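Local coordinates for vivid PAS protein VVD (Neurospora crassa, PDB 3D72), which senses blue light through a bound flavin cofactor in a LOV domain and, on light activation, forms a rapidly exchanging dimer, at residues Gly8-Met20 with Pro132-Phe146. The protein carries 1 engineered substitution. Residues are numbered along the deposited sequence; the frame is centred on the assembly and turned at random.
With FAD (flavin-adenine dinucleotide), chain C.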
ATOM      1  N   GLY A   8       4.071   7.939 -17.659  1.00 19.41           N
ATOM      2  CA  GLY A   8       3.089   8.028 -16.583  1.00 20.17           C
ATOM      3  C   GLY A   8       3.721   7.469 -15.336  1.00 20.69           C
ATOM      4  O   GLY A   8       3.277   7.763 -14.222  1.00 22.36           O
ATOM      5  N   GLY A   9       4.773   6.652 -15.502  1.00 19.06           N
ATOM      6  CA  GLY A   9       5.452   6.111 -14.350  1.00 17.40           C
ATOM      7  C   GLY A   9       4.903   4.781 -13.868  1.00 15.73           C
ATOM      8  O   GLY A   9       4.020   4.201 -14.492  1.00 15.97           O
ATOM      9  N   TYR A  10       5.381   4.328 -12.711  1.00 13.15           N
ATOM     10  CA  TYR A  10       4.933   3.053 -12.178  1.00 12.03           C
ATOM     11  C   TYR A  10       4.036   3.095 -10.949  1.00 10.42           C
ATOM     12  O   TYR A  10       4.163   3.983 -10.124  1.00 10.30           O
ATOM     13  CB  TYR A  10       6.148   2.169 -11.895  1.00 10.36           C
ATOM     14  CG  TYR A  10       6.931   1.877 -13.148  1.00 10.42           C
ATOM     15  CD1 TYR A  10       7.922   2.746 -13.588  1.00  9.87           C
ATOM     16  CD2 TYR A  10       6.608   0.781 -13.948  1.00  9.08           C
ATOM     17  CE1 TYR A  10       8.572   2.531 -14.813  1.00 10.69           C
ATOM     18  CE2 TYR A  10       7.246   0.556 -15.166  1.00  9.61           C
ATOM     19  CZ  TYR A  10       8.223   1.440 -15.593  1.00 10.28           C
ATOM     20  OH  TYR A  10       8.830   1.244 -16.814  1.00 11.72           O
ATOM     21  N   ASP A  11       3.140   2.117 -10.846  1.00 10.43           N
ATOM     22  CA  ASP A  11       2.214   2.029  -9.716  1.00 11.34           C
ATOM     23  C   ASP A  11       2.892   1.421  -8.490  1.00 10.69           C
ATOM     24  O   ASP A  11       2.460   0.378  -7.987  1.00 10.87           O
ATOM     25  CB  ASP A  11       0.989   1.182 -10.082  1.00 13.07           C
ATOM     26  CG  ASP A  11      -0.148   1.341  -9.081  1.00 16.24           C
ATOM     27  OD1 ASP A  11      -0.010   2.158  -8.139  1.00 15.83           O
ATOM     28  OD2 ASP A  11      -1.178   0.655  -9.245  1.00 19.75           O
ATOM     29  N   ILE A  12       3.930   2.091  -8.003  1.00 10.95           N
ATOM     30  CA  ILE A  12       4.666   1.610  -6.846  1.00 10.95           C
ATOM     31  C   ILE A  12       3.764   1.429  -5.628  1.00 11.10           C
ATOM     32  O   ILE A  12       3.877   0.421  -4.927  1.00  9.87           O
ATOM     33  CB  ILE A  12       5.836   2.556  -6.494  1.00 10.55           C
ATOM     34  CG1 ILE A  12       6.775   2.690  -7.701  1.00  9.76           C
ATOM     35  CG2 ILE A  12       6.587   2.031  -5.266  1.00 10.53           C
ATOM     36  CD1 ILE A  12       7.297   1.364  -8.246  1.00  9.39           C
ATOM     37  N   MET A  13       2.863   2.375  -5.369  1.00  9.99           N
ATOM     38  CA  MET A  13       1.971   2.221  -4.209  1.00 10.52           C
ATOM     39  C   MET A  13       1.067   1.003  -4.350  1.00 10.47           C
ATOM     40  O   MET A  13       0.912   0.218  -3.401  1.00  8.83           O
ATOM     41  CB  MET A  13       1.114   3.470  -4.002  1.00 12.55           C
ATOM     42  CG  MET A  13       1.912   4.683  -3.592  1.00 16.75           C
ATOM     43  SD  MET A  13       0.853   5.979  -2.909  1.00 23.24           S
ATOM     44  CE  MET A  13       0.243   6.699  -4.380  1.00 21.32           C
ATOM     45  N   GLY A  14       0.476   0.839  -5.534  1.00 10.15           N
ATOM     46  CA  GLY A  14      -0.398  -0.294  -5.751  1.00 10.17           C
ATOM     47  C   GLY A  14       0.348  -1.600  -5.578  1.00 10.10           C
ATOM     48  O   GLY A  14      -0.197  -2.562  -5.033  1.00  9.36           O
ATOM     49  N   TYR A  15       1.598  -1.633  -6.033  1.00  9.48           N
ATOM     50  CA  TYR A  15       2.397  -2.843  -5.923  1.00  9.34           C
ATOM     51  C   TYR A  15       2.788  -3.141  -4.481  1.00  9.77           C
ATOM     52  O   TYR A  15       2.857  -4.304  -4.089  1.00 10.25           O
ATOM     53  CB  TYR A  15       3.641  -2.752  -6.811  1.00 10.29           C
ATOM     54  CG  TYR A  15       3.315  -2.619  -8.286  1.00 10.80           C
ATOM     55  CD1 TYR A  15       2.127  -3.134  -8.815  1.00 12.31           C
ATOM     56  CD2 TYR A  15       4.198  -1.984  -9.159  1.00 11.83           C
ATOM     57  CE1 TYR A  15       1.827  -3.021 -10.179  1.00 12.56           C
ATOM     58  CE2 TYR A  15       3.908  -1.869 -10.522  1.00 11.68           C
ATOM     59  CZ  TYR A  15       2.725  -2.386 -11.023  1.00 12.52           C
ATOM     60  OH  TYR A  15       2.445  -2.255 -12.365  1.00 14.07           O
ATOM     61  N   LEU A  16       3.030  -2.100  -3.690  1.00 10.14           N
ATOM     62  CA  LEU A  16       3.368  -2.312  -2.279  1.00  9.61           C
ATOM     63  C   LEU A  16       2.135  -2.885  -1.577  1.00 10.29           C
ATOM     64  O   LEU A  16       2.247  -3.793  -0.754  1.00  9.97           O
ATOM     65  CB  LEU A  16       3.794  -1.001  -1.618  1.00  9.72           C
ATOM     66  CG  LEU A  16       5.186  -0.493  -2.009  1.00 10.38           C
ATOM     67  CD1 LEU A  16       5.336   0.967  -1.605  1.00 11.70           C
ATOM     68  CD2 LEU A  16       6.257  -1.345  -1.327  1.00 12.56           C
ATOM     69  N   ILE A  17       0.956  -2.363  -1.911  1.00  9.88           N
ATOM     70  CA  ILE A  17      -0.283  -2.867  -1.323  1.00 10.52           C
ATOM     71  C   ILE A  17      -0.468  -4.320  -1.749  1.00 10.29           C
ATOM     72  O   ILE A  17      -0.829  -5.178  -0.947  1.00 10.95           O
ATOM     73  CB  ILE A  17      -1.492  -2.007  -1.773  1.00 11.30           C
ATOM     74  CG1 ILE A  17      -1.403  -0.628  -1.109  1.00 12.06           C
ATOM     75  CG2 ILE A  17      -2.807  -2.688  -1.408  1.00 10.23           C
ATOM     76  CD1 ILE A  17      -2.343   0.405  -1.709  1.00 13.29           C
ATOM     77  N   GLN A  18      -0.195  -4.604  -3.017  1.00 10.51           N
ATOM     78  CA  GLN A  18      -0.329  -5.962  -3.524  1.00 11.37           C
ATOM     79  C   GLN A  18       0.573  -6.914  -2.742  1.00 11.56           C
ATOM     80  O   GLN A  18       0.158  -8.018  -2.365  1.00 12.07           O
ATOM     81  CB  GLN A  18       0.050  -5.997  -5.000  1.00 11.78           C
ATOM     82  CG  GLN A  18       0.049  -7.382  -5.604  1.00 13.64           C
ATOM     83  CD  GLN A  18       0.565  -7.386  -7.025  1.00 12.92           C
ATOM     84  OE1 GLN A  18       0.294  -6.459  -7.800  1.00 14.74           O
ATOM     85  NE2 GLN A  18       1.296  -8.438  -7.383  1.00 12.27           N
ATOM     86  N   ILE A  19       1.809  -6.484  -2.500  1.00 11.24           N
ATOM     87  CA  ILE A  19       2.762  -7.311  -1.770  1.00 11.63           C
ATOM     88  C   ILE A  19       2.306  -7.557  -0.336  1.00 12.18           C
ATOM     89  O   ILE A  19       2.301  -8.700   0.124  1.00 12.30           O
ATOM     90  CB  ILE A  19       4.172  -6.678  -1.778  1.00 11.40           C
ATOM     91  CG1 ILE A  19       4.754  -6.767  -3.192  1.00 11.75           C
ATOM     92  CG2 ILE A  19       5.083  -7.390  -0.765  1.00 11.72           C
ATOM     93  CD1 ILE A  19       6.028  -5.987  -3.402  1.00 11.26           C
ATOM     94  N   MET A  20       1.900  -6.502   0.365  1.00 12.55           N
ATOM     95  CA  MET A  20       1.453  -6.678   1.748  1.00 13.20           C
ATOM     96  C   MET A  20       0.170  -7.496   1.878  1.00 13.68           C
ATOM     97  O   MET A  20      -0.101  -8.061   2.934  1.00 15.27           O
ATOM     98  CB  MET A  20       1.268  -5.320   2.425  1.00 12.19           C
ATOM     99  CG  MET A  20       2.588  -4.610   2.714  1.00 10.48           C
ATOM    100  SD  MET A  20       2.356  -3.073   3.619  1.00 11.72           S
ATOM    101  CE  MET A  20       2.079  -1.926   2.217  1.00 11.24           C
ATOM    102  N   PRO A 132       7.938 -11.031  -6.723  1.00  8.91           N
ATOM    103  CA  PRO A 132       7.361 -10.770  -8.045  1.00  8.82           C
ATOM    104  C   PRO A 132       6.057 -10.003  -7.906  1.00  8.78           C
ATOM    105  O   PRO A 132       5.311 -10.200  -6.948  1.00  8.58           O
ATOM    106  CB  PRO A 132       7.143 -12.166  -8.612  1.00 10.24           C
ATOM    107  CG  PRO A 132       6.836 -12.964  -7.394  1.00 10.90           C
ATOM    108  CD  PRO A 132       7.872 -12.468  -6.408  1.00  9.81           C
ATOM    109  N   VAL A 133       5.787  -9.157  -8.896  1.00  8.21           N
ATOM    110  CA  VAL A 133       4.615  -8.297  -8.915  1.00  9.74           C
ATOM    111  C   VAL A 133       3.762  -8.446 -10.182  1.00 10.24           C
ATOM    112  O   VAL A 133       4.288  -8.496 -11.298  1.00 10.40           O
ATOM    113  CB  VAL A 133       5.082  -6.819  -8.777  1.00 11.51           C
ATOM    114  CG1 VAL A 133       3.911  -5.872  -8.859  1.00 12.61           C
ATOM    115  CG2 VAL A 133       5.817  -6.646  -7.453  1.00 13.09           C
ATOM    116  N   ARG A 134       2.447  -8.524 -10.000  1.00 10.71           N
ATOM    117  CA  ARG A 134       1.522  -8.642 -11.126  1.00 11.84           C
ATOM    118  C   ARG A 134       1.090  -7.254 -11.579  1.00 11.68           C
ATOM    119  O   ARG A 134       0.828  -6.387 -10.747  1.00 11.33           O
ATOM    120  CB  ARG A 134       0.270  -9.418 -10.705  1.00 12.76           C
ATOM    121  CG  ARG A 134       0.534 -10.795 -10.137  1.00 14.84           C
ATOM    122  CD  ARG A 134      -0.755 -11.391  -9.568  1.00 17.56           C
ATOM    123  NE  ARG A 134      -0.521 -12.671  -8.907  1.00 19.13           N
ATOM    124  CZ  ARG A 134      -0.201 -13.780  -9.556  1.00 19.72           C
ATOM    125  NH1 ARG A 134      -0.084 -13.754 -10.873  1.00 21.41           N
ATOM    126  NH2 ARG A 134       0.008 -14.909  -8.894  1.00 20.74           N
ATOM    127  N   ASP A 135       1.015  -7.025 -12.888  1.00 12.86           N
ATOM    128  CA  ASP A 135       0.547  -5.724 -13.360  1.00 14.69           C
ATOM    129  C   ASP A 135      -0.957  -5.821 -13.638  1.00 15.73           C
ATOM    130  O   ASP A 135      -1.619  -6.721 -13.127  1.00 14.66           O
ATOM    131  CB  ASP A 135       1.313  -5.271 -14.606  1.00 15.79           C
ATOM    132  CG  ASP A 135       1.117  -6.193 -15.785  1.00 15.24           C
ATOM    133  OD1 ASP A 135       0.384  -7.194 -15.659  1.00 16.30           O
ATOM    134  OD2 ASP A 135       1.708  -5.905 -16.844  1.00 18.04           O
ATOM    135  N   GLU A 136      -1.499  -4.915 -14.447  1.00 17.89           N
ATOM    136  CA  GLU A 136      -2.936  -4.927 -14.726  1.00 19.81           C
ATOM    137  C   GLU A 136      -3.430  -6.168 -15.463  1.00 19.38           C
ATOM    138  O   GLU A 136      -4.625  -6.465 -15.452  1.00 19.86           O
ATOM    139  CB  GLU A 136      -3.340  -3.669 -15.503  1.00 22.86           C
ATOM    140  CG  GLU A 136      -3.151  -2.381 -14.714  1.00 28.37           C
ATOM    141  CD  GLU A 136      -4.047  -2.290 -13.485  1.00 31.82           C
ATOM    142  OE1 GLU A 136      -3.862  -1.348 -12.682  1.00 34.56           O
ATOM    143  OE2 GLU A 136      -4.938  -3.151 -13.321  1.00 33.75           O
ATOM    144  N   THR A 137      -2.520  -6.897 -16.101  1.00 17.87           N
ATOM    145  CA  THR A 137      -2.922  -8.100 -16.820  1.00 17.60           C
ATOM    146  C   THR A 137      -3.159  -9.247 -15.845  1.00 16.78           C
ATOM    147  O   THR A 137      -3.775 -10.248 -16.201  1.00 17.42           O
ATOM    148  CB  THR A 137      -1.856  -8.559 -17.836  1.00 17.61           C
ATOM    149  OG1 THR A 137      -0.711  -9.070 -17.140  1.00 16.93           O
ATOM    150  CG2 THR A 137      -1.427  -7.394 -18.728  1.00 17.79           C
ATOM    151  N   GLY A 138      -2.674  -9.094 -14.617  1.00 16.19           N
ATOM    152  CA  GLY A 138      -2.836 -10.143 -13.624  1.00 15.90           C
ATOM    153  C   GLY A 138      -1.691 -11.139 -13.652  1.00 16.45           C
ATOM    154  O   GLY A 138      -1.636 -12.067 -12.845  1.00 17.16           O
ATOM    155  N   GLU A 139      -0.767 -10.965 -14.589  1.00 15.44           N
ATOM    156  CA  GLU A 139       0.376 -11.864 -14.667  1.00 16.24           C
ATOM    157  C   GLU A 139       1.627 -11.173 -14.128  1.00 14.36           C
ATOM    158  O   GLU A 139       1.693  -9.948 -14.084  1.00 15.63           O
ATOM    159  CB  GLU A 139       0.585 -12.319 -16.113  1.00 16.57           C
ATOM    160  CG  GLU A 139      -0.519 -13.253 -16.599  1.00 19.10           C
ATOM    161  CD  GLU A 139      -0.283 -13.784 -18.000  1.00 20.38           C
ATOM    162  OE1 GLU A 139      -0.914 -14.799 -18.361  1.00 20.44           O
ATOM    163  OE2 GLU A 139       0.521 -13.185 -18.745  1.00 21.54           O
ATOM    164  N   TYR A 140       2.612 -11.955 -13.697  1.00 14.83           N
ATOM    165  CA  TYR A 140       3.844 -11.371 -13.169  1.00 13.89           C
ATOM    166  C   TYR A 140       4.587 -10.618 -14.264  1.00 13.89           C
ATOM    167  O   TYR A 140       4.934 -11.193 -15.301  1.00 15.49           O
ATOM    168  CB  TYR A 140       4.735 -12.461 -12.575  1.00 14.54           C
ATOM    169  CG  TYR A 140       4.218 -12.998 -11.258  1.00 13.95           C
ATOM    170  CD1 TYR A 140       3.969 -12.142 -10.186  1.00 14.25           C
ATOM    171  CD2 TYR A 140       3.994 -14.361 -11.076  1.00 14.46           C
ATOM    172  CE1 TYR A 140       3.512 -12.627  -8.963  1.00 14.14           C
ATOM    173  CE2 TYR A 140       3.532 -14.857  -9.857  1.00 15.12           C
ATOM    174  CZ  TYR A 140       3.295 -13.983  -8.807  1.00 15.34           C
ATOM    175  OH  TYR A 140       2.832 -14.458  -7.603  1.00 16.73           O
ATOM    176  N   ARG A 141       4.832  -9.330 -14.029  1.00 11.64           N
ATOM    177  CA  ARG A 141       5.508  -8.474 -15.009  1.00 11.66           C
ATOM    178  C   ARG A 141       6.754  -7.806 -14.426  1.00 11.52           C
ATOM    179  O   ARG A 141       7.752  -7.593 -15.121  1.00 10.97           O
ATOM    180  CB  ARG A 141       4.525  -7.402 -15.504  1.00 13.05           C
ATOM    181  CG  ARG A 141       5.132  -6.255 -16.331  1.00 12.28           C
ATOM    182  CD  ARG A 141       5.747  -6.763 -17.617  1.00 13.08           C
ATOM    183  NE  ARG A 141       6.467  -5.710 -18.334  1.00 14.75           N
ATOM    184  CZ  ARG A 141       5.922  -4.855 -19.197  1.00 17.51           C
ATOM    185  NH1 ARG A 141       6.680  -3.935 -19.779  1.00 18.18           N
ATOM    186  NH2 ARG A 141       4.629  -4.918 -19.493  1.00 18.33           N
ATOM    187  N   TYR A 142       6.695  -7.489 -13.138  1.00 10.08           N
ATOM    188  CA  TYR A 142       7.815  -6.826 -12.486  1.00  7.67           C
ATOM    189  C   TYR A 142       8.286  -7.583 -11.264  1.00  8.33           C
ATOM    190  O   TYR A 142       7.667  -8.543 -10.830  1.00  7.85           O
ATOM    191  CB  TYR A 142       7.407  -5.429 -12.013  1.00  8.46           C
ATOM    192  CG  TYR A 142       6.881  -4.537 -13.097  1.00 10.00           C
ATOM    193  CD1 TYR A 142       5.520  -4.272 -13.216  1.00 10.46           C
ATOM    194  CD2 TYR A 142       7.747  -3.968 -14.018  1.00 10.25           C
ATOM    195  CE1 TYR A 142       5.033  -3.455 -14.240  1.00 12.19           C
ATOM    196  CE2 TYR A 142       7.273  -3.156 -15.045  1.00 10.99           C
ATOM    197  CZ  TYR A 142       5.923  -2.908 -15.147  1.00 12.46           C
ATOM    198  OH  TYR A 142       5.464  -2.132 -16.183  1.00 14.18           O
ATOM    199  N   SER A 143       9.396  -7.124 -10.712  1.00  8.64           N
ATOM    200  CA  SER A 143       9.915  -7.691  -9.479  1.00  8.36           C
ATOM    201  C   SER A 143      10.248  -6.484  -8.622  1.00  8.74           C
ATOM    202  O   SER A 143      10.882  -5.538  -9.107  1.00  7.82           O
ATOM    203  CB  SER A 143      11.185  -8.509  -9.713  1.00  9.79           C
ATOM    204  OG  SER A 143      11.673  -9.007  -8.469  1.00 11.84           O
ATOM    205  N   MET A 144       9.800  -6.488  -7.368  1.00  8.40           N
ATOM    206  CA  MET A 144      10.111  -5.384  -6.472  1.00  8.52           C
ATOM    207  C   MET A 144      11.182  -5.861  -5.503  1.00  8.20           C
ATOM    208  O   MET A 144      11.040  -6.917  -4.870  1.00  7.56           O
ATOM    209  CB  MET A 144       8.882  -4.914  -5.681  1.00  9.09           C
ATOM    210  CG  MET A 144       9.182  -3.695  -4.777  1.00 12.14           C
ATOM    211  SD  MET A 144       7.740  -2.759  -4.160  1.00 16.81           S
ATOM    212  CE  MET A 144       7.090  -2.079  -5.746  1.00 14.10           C
ATOM    213  N   GLY A 145      12.262  -5.096  -5.423  1.00  6.41           N
ATOM    214  CA  GLY A 145      13.347  -5.439  -4.525  1.00  7.79           C
ATOM    215  C   GLY A 145      13.443  -4.455  -3.380  1.00  9.03           C
ATOM    216  O   GLY A 145      13.241  -3.261  -3.554  1.00  8.68           O
ATOM    217  N   PHE A 146      13.750  -4.980  -2.196  1.00  7.41           N
ATOM    218  CA  PHE A 146      13.898  -4.193  -0.983  1.00  7.88           C
ATOM    219  C   PHE A 146      15.333  -4.396  -0.519  1.00  8.30           C
ATOM    220  O   PHE A 146      15.791  -5.534  -0.431  1.00 11.88           O
ATOM    221  CB  PHE A 146      12.921  -4.709   0.077  1.00  7.89           C
ATOM    222  CG  PHE A 146      11.482  -4.587  -0.329  1.00  8.76           C
ATOM    223  CD1 PHE A 146      10.766  -3.429  -0.050  1.00 10.37           C
ATOM    224  CD2 PHE A 146      10.849  -5.619  -1.012  1.00  6.70           C
ATOM    225  CE1 PHE A 146       9.431  -3.301  -0.444  1.00 11.28           C
ATOM    226  CE2 PHE A 146       9.511  -5.502  -1.413  1.00  8.86           C
ATOM    227  CZ  PHE A 146       8.805  -4.340  -1.126  1.00  8.69           C
TER
HETATM  228  PA  FAD C 201      24.484 -14.773 -13.540  1.00 23.41           P
HETATM  229  O1A FAD C 201      25.154 -13.586 -14.140  1.00 23.22           O
HETATM  230  O2A FAD C 201      24.046 -15.851 -14.457  1.00 24.57           O
HETATM  231  O5B FAD C 201      25.444 -15.361 -12.422  1.00 25.58           O
HETATM  232  C5B FAD C 201      25.137 -16.534 -11.641  1.00 30.77           C
HETATM  233  C4B FAD C 201      26.403 -16.925 -10.885  1.00 34.35           C
HETATM  234  O4B FAD C 201      26.103 -18.134 -10.165  1.00 35.98           O
HETATM  235  C3B FAD C 201      27.639 -17.202 -11.767  1.00 35.60           C
HETATM  236  O3B FAD C 201      28.784 -16.470 -11.412  1.00 36.52           O
HETATM  237  C2B FAD C 201      27.857 -18.709 -11.692  1.00 36.61           C
HETATM  238  O2B FAD C 201      29.181 -19.175 -11.662  1.00 36.34           O
HETATM  239  C1B FAD C 201      27.030 -19.179 -10.491  1.00 37.48           C
HETATM  240  N9A FAD C 201      26.229 -20.362 -10.744  1.00 39.82           N
HETATM  241  C8A FAD C 201      25.241 -20.526 -11.674  1.00 40.70           C
HETATM  242  N7A FAD C 201      24.695 -21.719 -11.681  1.00 41.33           N
HETATM  243  C5A FAD C 201      25.395 -22.401 -10.699  1.00 41.49           C
HETATM  244  C6A FAD C 201      25.282 -23.749 -10.204  1.00 42.38           C
HETATM  245  N6A FAD C 201      24.400 -24.614 -10.713  1.00 42.83           N
HETATM  246  N1A FAD C 201      26.123 -24.139  -9.204  1.00 42.92           N
HETATM  247  C2A FAD C 201      27.013 -23.234  -8.711  1.00 42.81           C
HETATM  248  N3A FAD C 201      27.201 -21.947  -9.087  1.00 42.45           N
HETATM  249  C4A FAD C 201      26.326 -21.598 -10.127  1.00 41.33           C
HETATM  250  N1  FAD C 201      21.601  -7.819  -6.832  1.00  8.83           N
HETATM  251  C2  FAD C 201      22.435  -7.156  -5.991  1.00  8.51           C
HETATM  252  O2  FAD C 201      23.630  -7.473  -5.851  1.00 10.03           O
HETATM  253  N3  FAD C 201      21.940  -6.083  -5.233  1.00 10.52           N
HETATM  254  C4  FAD C 201      20.629  -5.604  -5.284  1.00  7.73           C
HETATM  255  O4  FAD C 201      20.286  -4.645  -4.555  1.00  9.07           O
HETATM  256  C4X FAD C 201      19.766  -6.308  -6.149  1.00  8.10           C
HETATM  257  N5  FAD C 201      18.431  -5.880  -6.268  1.00  7.42           N
HETATM  258  C5X FAD C 201      17.605  -6.578  -7.131  1.00  8.45           C
HETATM  259  C6  FAD C 201      16.245  -6.160  -7.266  1.00  6.95           C
HETATM  260  C7  FAD C 201      15.379  -6.785  -8.131  1.00  8.46           C
HETATM  261  C7M FAD C 201      13.934  -6.271  -8.181  1.00  8.59           C
HETATM  262  C8  FAD C 201      15.831  -7.843  -8.959  1.00  8.01           C
HETATM  263  C8M FAD C 201      14.935  -8.556  -9.951  1.00  8.58           C
HETATM  264  C9  FAD C 201      17.198  -8.286  -8.835  1.00  7.76           C
HETATM  265  C9A FAD C 201      18.096  -7.671  -7.946  1.00  7.81           C
HETATM  266  N10 FAD C 201      19.478  -8.093  -7.785  1.00  7.68           N
HETATM  267  C10 FAD C 201      20.299  -7.384  -6.936  1.00  8.09           C
HETATM  268  C1' FAD C 201      20.052  -9.255  -8.519  1.00  8.15           C
HETATM  269  C2' FAD C 201      20.615  -9.100  -9.911  1.00  9.72           C
HETATM  270  O2' FAD C 201      19.805  -8.164 -10.631  1.00  9.41           O
HETATM  271  C3' FAD C 201      20.660 -10.508 -10.549  1.00  9.13           C
HETATM  272  O3' FAD C 201      19.331 -11.024 -10.608  1.00 10.38           O
HETATM  273  C4' FAD C 201      21.547 -11.512  -9.738  1.00 10.48           C
HETATM  274  O4' FAD C 201      22.894 -11.080  -9.779  1.00 10.12           O
HETATM  275  C5' FAD C 201      21.452 -12.955 -10.261  1.00 12.63           C
HETATM  276  O5' FAD C 201      21.245 -12.990 -11.682  1.00 14.91           O
HETATM  277  P   FAD C 201      22.430 -12.851 -12.730  1.00 16.53           P
HETATM  278  O1P FAD C 201      21.794 -12.551 -14.015  1.00 16.28           O
HETATM  279  O2P FAD C 201      23.435 -11.869 -12.254  1.00 14.47           O
HETATM  280  O3P FAD C 201      23.145 -14.284 -12.833  1.00 20.21           O
HETATM  281  O   HOH W   1       8.103  -1.055 -17.885  1.00 13.23           O
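Tyr-15 and Val-133 meet by a CH-pi contact. Methyl CG1 of Val-133 lies over one face of the Tyr-15 ring, 3.6 Å from its centroid. That branch stands anti to the Val-133 backbone N (chi1 177°), which turns it to the ring. Backbone O of Asp-11 lies over the opposite face.

Tyr-10, Tyr-15 and Tyr-142 form an aromatic cluster. Tyr-10 turns its edge to the face of Tyr-142 in an offset edge-to-face pair, with the planes at 85°. Tyr-15 meets Tyr-142 obliquely, its OH 3.4 Å from Tyr-142 CE1. A water binds Tyr-10 OH at 2.6 Å and, weakly, Tyr-142 OH; Tyr-10 OH is also hydrogen-bonded to Ala-6 N.

Apolar packing continues along helix 12-20. The Met-144 chain bends at chi3 (-66°), and its CE lies 3.7 Å from Tyr-15 CB. Its SD touches Leu-16 CD2 at 3.5 Å and Ile-19 CD1 at 3.7 Å. Both methyls also reach the edge of the Phe-146 ring.

With an alanine at Tyr-15, Val-133 CG1 would probably lose its aromatic face and a gap would open beside Tyr-142.

The contacts described are mainly apolar and aromatic. They seat the N-terminal helix on one side of the PAS sheet. Strand 140-146, which carries Met-144, has the flavin on its other side, where Ser-143 and Gly-145 lie next to methyl C7M.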